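PDB 4DQ6: putative pyridoxal phosphate-dependent transferase from Clostridium difficile, which binds pyridoxal-5'-phosphate and belongs to the class I and II aminotransferase family, although its precise role is not assigned. Local coordinates for residues G149-D154 and S365-I370; Y298-I303 and V319-G324. All blocks are in the same frame, centred on the assembly; numbering follows the deposited sequence. Where two conformers were deposited one is given.

Contact 1 of 2, residues G149-D154 and S365-I370; sequences GNYIMD and SGYQRI
Tyr151 and Tyr367 reach toward one another from opposite directions and meet at their phenol ends, the one place where 149-154 and 365-370 touch. Tyr367 leaves its strand with CB directed at the other segment. Its CG stands beside the backbone N and anti to the carbonyl carbon (chi1 -82°), which carries the ring outward from the strand, and chi2 near 90° turns the ring plane across the CA-CB-CG plane. The ring of Tyr367 stacks with Trp329 of the neighbouring strand 327-331. Only the far half meets Tyr151: CE1 lies 3.6 Å from Tyr151 OH and CZ comes within 3.3 Å of that same oxygen. At the tip, Tyr367 OH is 3.2 Å from Tyr151 OH, and the approach to either ring is oblique. Tyr151 CZ and Tyr367 CZ come to 4.5 Å, so the rings meet at their hydroxyl ends.

Both residues are buried, and tyrosine suits them because a long side chain reaches from each strand toward the other while its hydroxyl still finds polar partners. Tyr151 OH is hydrogen-bonded to Trp329 NE1, and Tyr367 OH to Lys145 NZ. Tyr367 OH also hydrogen-bonds, at 2.7 Å, to a water that gives a weak bond to Gly149 O at 3.4 Å, linking the ring to the backbone of the other segment. Gly149 has positive phi (92°), where a CB would press on the preceding carbonyl oxygen.

The pair joins the small hairpin of strands 144-145 and 151-152, which follows edge strand 137-140 of the seven-stranded sheet, to the antiparallel sheet containing strand 367-371. Such a meeting of large-domain and C-terminal-domain elements belongs to the fold type I architecture of pyridoxal phosphate enzymes.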
loop_
_atom_site.group_PDB
_atom_site.type_symbol
_atom_site.label_atom_id
_atom_site.label_comp_id
_atom_site.label_asym_id
_atom_site.label_seq_id
_atom_site.Cartn_x
_atom_site.Cartn_y
_atom_site.Cartn_z
ATOM N N GLY A 149 -16.579 36.284 -9.152
ATOM C CA GLY A 149 -15.530 35.365 -9.510
ATOM C C GLY A 149 -15.145 34.331 -8.465
ATOM O O GLY A 149 -14.410 33.374 -8.766
ATOM N N ASN A 150 -15.756 34.434 -7.292
ATOM C CA ASN A 150 -15.429 33.536 -6.157
ATOM C C ASN A 150 -16.346 32.353 -6.135
ATOM O O ASN A 150 -17.454 32.467 -6.680
ATOM C CB ASN A 150 -15.540 34.279 -4.845
ATOM C CG ASN A 150 -14.560 35.451 -4.764
ATOM O OD1 ASN A 150 -13.678 35.556 -5.629
ATOM N ND2 ASN A 150 -14.810 36.418 -3.857
ATOM N N TYR A 151 -15.918 31.242 -5.532
ATOM C CA TYR A 151 -16.781 30.085 -5.386
ATOM C C TYR A 151 -17.353 29.973 -3.978
ATOM O O TYR A 151 -16.682 30.175 -2.981
ATOM C CB TYR A 151 -16.051 28.777 -5.689
ATOM C CG TYR A 151 -15.665 28.594 -7.130
ATOM C CD1 TYR A 151 -14.493 29.155 -7.628
ATOM C CD2 TYR A 151 -16.548 27.979 -8.053
ATOM C CE1 TYR A 151 -14.129 28.992 -8.950
ATOM C CE2 TYR A 151 -16.203 27.797 -9.389
ATOM C CZ TYR A 151 -14.939 28.322 -9.822
ATOM O OH TYR A 151 -14.660 28.127 -11.148
ATOM N N ILE A 152 -18.615 29.561 -3.900
ATOM C CA ILE A 152 -19.260 29.169 -2.653
ATOM C C ILE A 152 -20.035 27.868 -2.869
ATOM O O ILE A 152 -20.272 27.447 -3.995
ATOM C CB ILE A 152 -20.178 30.302 -2.065
ATOM C CG1 ILE A 152 -21.399 30.589 -2.941
ATOM C CG2 ILE A 152 -19.229 31.493 -1.691
ATOM C CD1 ILE A 152 -22.460 31.464 -2.252
ATOM N N MET A 153 -20.354 27.238 -1.769
ATOM C CA MET A 153 -21.361 26.135 -1.820
ATOM C C MET A 153 -22.749 26.578 -2.254
ATOM O O MET A 153 -23.232 27.681 -1.908
ATOM C CB MET A 153 -21.396 25.449 -0.480
ATOM C CG MET A 153 -20.026 24.957 0.009
ATOM S SD MET A 153 -20.238 23.867 1.434
ATOM C CE MET A 153 -18.526 23.511 1.816
ATOM N N ASP A 154 -23.416 25.722 -3.046
ATOM C CA ASP A 154 -24.776 26.009 -3.448
ATOM C C ASP A 154 -25.741 25.278 -2.504
ATOM O O ASP A 154 -26.170 24.169 -2.773
ATOM C CB ASP A 154 -25.012 25.645 -4.900
ATOM C CG ASP A 154 -26.339 26.152 -5.429
ATOM O OD1 ASP A 154 -27.249 26.437 -4.604
ATOM O OD2 ASP A 154 -26.487 26.285 -6.678
ATOM N N SER A 365 -15.003 23.552 -17.323
ATOM C CA SER A 365 -14.768 23.942 -18.710
ATOM C C SER A 365 -14.145 25.337 -18.793
ATOM O O SER A 365 -14.576 26.245 -18.107
ATOM C CB SER A 365 -16.069 23.917 -19.504
ATOM O OG SER A 365 -15.733 24.132 -20.859
ATOM N N GLY A 366 -13.117 25.486 -19.620
ATOM C CA GLY A 366 -12.502 26.772 -19.820
ATOM C C GLY A 366 -11.364 27.060 -18.841
ATOM O O GLY A 366 -10.618 28.017 -19.057
ATOM N N TYR A 367 -11.196 26.235 -17.805
ATOM C CA TYR A 367 -10.150 26.437 -16.809
ATOM C C TYR A 367 -8.973 25.496 -17.050
ATOM O O TYR A 367 -9.107 24.487 -17.709
ATOM C CB TYR A 367 -10.715 26.133 -15.412
ATOM C CG TYR A 367 -11.470 27.283 -14.823
ATOM C CD1 TYR A 367 -12.822 27.422 -15.046
ATOM C CD2 TYR A 367 -10.843 28.200 -13.973
ATOM C CE1 TYR A 367 -13.519 28.489 -14.495
ATOM C CE2 TYR A 367 -11.555 29.267 -13.422
ATOM C CZ TYR A 367 -12.860 29.374 -13.668
ATOM O OH TYR A 367 -13.521 30.433 -13.029
ATOM N N GLN A 368 -7.827 25.861 -16.476
ATOM C CA GLN A 368 -6.681 24.972 -16.308
ATOM C C GLN A 368 -6.146 25.165 -14.902
ATOM O O GLN A 368 -6.161 26.276 -14.370
ATOM C CB GLN A 368 -5.532 25.323 -17.279
ATOM C CG GLN A 368 -5.954 25.315 -18.734
ATOM C CD GLN A 368 -5.987 23.919 -19.353
ATOM O OE1 GLN A 368 -5.098 23.105 -19.050
ATOM N NE2 GLN A 368 -6.935 23.674 -20.287
ATOM N N ARG A 369 -5.669 24.079 -14.327
ATOM C CA ARG A 369 -4.984 24.070 -13.033
ATOM C C ARG A 369 -3.459 23.961 -13.144
ATOM O O ARG A 369 -2.930 23.101 -13.835
ATOM C CB ARG A 369 -5.537 22.939 -12.168
ATOM C CG ARG A 369 -5.312 23.108 -10.695
ATOM C CD ARG A 369 -5.463 21.806 -9.927
ATOM N NE ARG A 369 -4.413 20.817 -10.223
ATOM C CZ ARG A 369 -4.404 19.597 -9.742
ATOM N NH1 ARG A 369 -5.420 19.154 -8.957
ATOM N NH2 ARG A 369 -3.403 18.781 -10.023
ATOM N N ILE A 370 -2.824 24.894 -12.442
ATOM C CA ILE A 370 -1.384 25.084 -12.491
ATOM C C ILE A 370 -0.761 24.848 -11.102
ATOM O O ILE A 370 -1.158 25.465 -10.122
ATOM C CB ILE A 370 -0.987 26.469 -12.988
ATOM C CG1 ILE A 370 -1.785 26.865 -14.244
ATOM C CG2 ILE A 370 0.497 26.481 -13.306
ATOM C CD1 ILE A 370 -1.552 28.259 -14.772
HETATM O O HOH W 1 -12.441 31.647 -10.875
#

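Contact 2 of 2, residues Y298-I303 and V319-G324; sequences YLESNI and VRKPEG
Ile303 packs against Lys321 and Pro322 where helix 289-313 faces the loop after strand 318-319. This is the close, apolar part of the contact. Ile303 CG2, anti to the backbone N, lies 3.8 Å from Lys321 CG and 4.0 Å from Pro322 CD, while Ile303 CD1 approaches Pro322 CG at 4.0 Å. The isoleucine and proline side chains run alongside with reversed directions; a branched chain and a compact ring fit well in this buried spot, and Pro322 also touches Leu328 of strand 327-331.

On the side of exposed Lys321 the contact narrows to one short salt bridge with the buried Glu300. Lys321, straight from CG to NZ, comes in roughly perpendicular to the Glu300 chain and brings NZ within 2.8 Å of Glu300 OE2, using the anti lone pair of the oxygen. Asp304, one helical turn after Glu300, forms a second salt bridge to the same ammonium, while Glu300 OE1 accepts a bond from Lys212 N. A long lysine suits this edge: its CG packs on Ile303 while its ammonium reaches the two carboxylates. Helix laid against a beta hairpin connection in this way is part of the alpha/beta C-terminal domain of fold type I enzymes.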
loop_
_atom_site.group_PDB
_atom_site.type_symbol
_atom_site.label_atom_id
_atom_site.label_comp_id
_atom_site.label_asym_id
_atom_site.label_seq_id
_atom_site.Cartn_x
_atom_site.Cartn_y
_atom_site.Cartn_z
ATOM N N TYR A 298 7.349 30.931 0.644
ATOM C CA TYR A 298 7.779 30.780 -0.726
ATOM C C TYR A 298 6.593 30.607 -1.694
ATOM O O TYR A 298 6.569 31.205 -2.718
ATOM C CB TYR A 298 8.806 29.655 -0.836
ATOM C CG TYR A 298 9.596 29.678 -2.136
ATOM C CD1 TYR A 298 10.706 30.444 -2.227
ATOM C CD2 TYR A 298 9.145 29.050 -3.302
ATOM C CE1 TYR A 298 11.479 30.505 -3.374
ATOM C CE2 TYR A 298 9.914 29.081 -4.493
ATOM C CZ TYR A 298 11.084 29.843 -4.518
ATOM O OH TYR A 298 11.801 29.875 -5.718
ATOM N N LEU A 299 5.611 29.778 -1.308
ATOM C CA LEU A 299 4.469 29.533 -2.128
ATOM C C LEU A 299 3.671 30.785 -2.314
ATOM O O LEU A 299 3.259 31.074 -3.424
ATOM C CB LEU A 299 3.609 28.494 -1.431
ATOM C CG LEU A 299 2.280 28.247 -2.086
ATOM C CD1 LEU A 299 2.579 27.694 -3.453
ATOM C CD2 LEU A 299 1.522 27.269 -1.193
ATOM N N GLU A 300 3.424 31.514 -1.233
ATOM C CA GLU A 300 2.614 32.702 -1.367
ATOM C C GLU A 300 3.281 33.737 -2.256
ATOM O O GLU A 300 2.629 34.425 -3.059
ATOM C CB GLU A 300 2.226 33.282 -0.021
ATOM C CG GLU A 300 1.141 34.363 -0.174
ATOM C CD GLU A 300 0.142 34.468 0.995
ATOM O OE1 GLU A 300 0.268 33.720 2.000
ATOM O OE2 GLU A 300 -0.789 35.335 0.875
ATOM N N SER A 301 4.593 33.826 -2.175
ATOM C CA SER A 301 5.295 34.699 -3.101
ATOM C C SER A 301 5.170 34.259 -4.555
ATOM O O SER A 301 4.891 35.052 -5.453
ATOM C CB SER A 301 6.739 34.747 -2.668
ATOM O OG SER A 301 7.479 35.680 -3.452
ATOM N N ASN A 302 5.339 32.963 -4.819
ATOM C CA ASN A 302 5.059 32.390 -6.169
ATOM C C ASN A 302 3.658 32.761 -6.663
ATOM O O ASN A 302 3.489 33.076 -7.812
ATOM C CB ASN A 302 5.211 30.862 -6.224
ATOM C CG ASN A 302 6.635 30.389 -6.590
ATOM O OD1 ASN A 302 7.631 31.198 -6.664
ATOM N ND2 ASN A 302 6.781 29.064 -6.698
ATOM N N ILE A 303 2.654 32.602 -5.778
ATOM C CA ILE A 303 1.262 32.872 -6.143
ATOM C C ILE A 303 1.076 34.341 -6.523
ATOM O O ILE A 303 0.538 34.657 -7.578
ATOM C CB ILE A 303 0.343 32.427 -5.013
ATOM C CG1 ILE A 303 0.228 30.916 -4.989
ATOM C CG2 ILE A 303 -1.012 33.091 -5.192
ATOM C CD1 ILE A 303 -0.330 30.338 -3.697
ATOM N N VAL A 319 -8.034 34.987 -12.847
ATOM C CA VAL A 319 -7.482 34.147 -11.764
ATOM C C VAL A 319 -7.794 34.860 -10.445
ATOM O O VAL A 319 -7.654 36.071 -10.353
ATOM C CB VAL A 319 -5.982 33.878 -11.946
ATOM C CG1 VAL A 319 -5.218 35.178 -12.020
ATOM C CG2 VAL A 319 -5.456 32.903 -10.886
ATOM N N ARG A 320 -8.326 34.098 -9.490
ATOM C CA ARG A 320 -8.538 34.520 -8.107
ATOM C C ARG A 320 -7.460 33.869 -7.242
ATOM O O ARG A 320 -7.246 32.656 -7.381
ATOM C CB ARG A 320 -9.932 34.057 -7.620
ATOM N N LYS A 321 -6.834 34.622 -6.357
ATOM C CA LYS A 321 -5.771 34.070 -5.483
ATOM C C LYS A 321 -6.407 32.954 -4.609
ATOM O O LYS A 321 -7.458 33.164 -3.960
ATOM C CB LYS A 321 -5.203 35.142 -4.598
ATOM C CG LYS A 321 -4.069 34.724 -3.721
ATOM C CD LYS A 321 -3.402 35.893 -3.032
ATOM C CE LYS A 321 -2.422 35.420 -2.000
ATOM N NZ LYS A 321 -1.585 36.572 -1.485
ATOM N N PRO A 322 -5.810 31.777 -4.585
ATOM C CA PRO A 322 -6.356 30.718 -3.711
ATOM C C PRO A 322 -6.143 31.031 -2.259
ATOM O O PRO A 322 -5.219 31.744 -1.892
ATOM C CB PRO A 322 -5.516 29.509 -4.047
ATOM C CG PRO A 322 -4.232 30.057 -4.636
ATOM C CD PRO A 322 -4.574 31.359 -5.293
ATOM N N GLU A 323 -6.991 30.501 -1.403
ATOM C CA GLU A 323 -6.885 30.600 0.027
ATOM C C GLU A 323 -6.032 29.463 0.619
ATOM O O GLU A 323 -5.409 29.608 1.713
ATOM C CB GLU A 323 -8.293 30.561 0.629
ATOM C CG GLU A 323 -9.133 31.755 0.176
ATOM C CD GLU A 323 -10.623 31.641 0.418
ATOM O OE1 GLU A 323 -11.016 30.591 0.879
ATOM O OE2 GLU A 323 -11.327 32.668 0.097
ATOM N N GLY A 324 -5.978 28.348 -0.096
ATOM C CA GLY A 324 -5.166 27.200 0.258
ATOM C C GLY A 324 -4.892 26.345 -0.934
ATOM O O GLY A 324 -5.398 26.631 -2.038
#

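Both contacts involve the four-stranded antiparallel sheet, contact 1 through strand 367-371 and contact 2 through the loop between its neighbouring strands 318-319 and 327-331. Their centres lie about 15 Å apart, and contact 2 is nested within the chain loop that contact 1 closes. Contact 1 brings together parts distant in sequence with two buried tyrosines, whose hydroxyls are bonded to Trp329 and Lys145, with a water also at Tyr367. Contact 2, between segments only 16 residues apart, buries more surface, 187 against 78 Å², and runs from an apolar interior to an exposed lysine, where a salt bridge joins the segments directly, whereas in contact 1 the hydroxyls find their clear partners outside the pair.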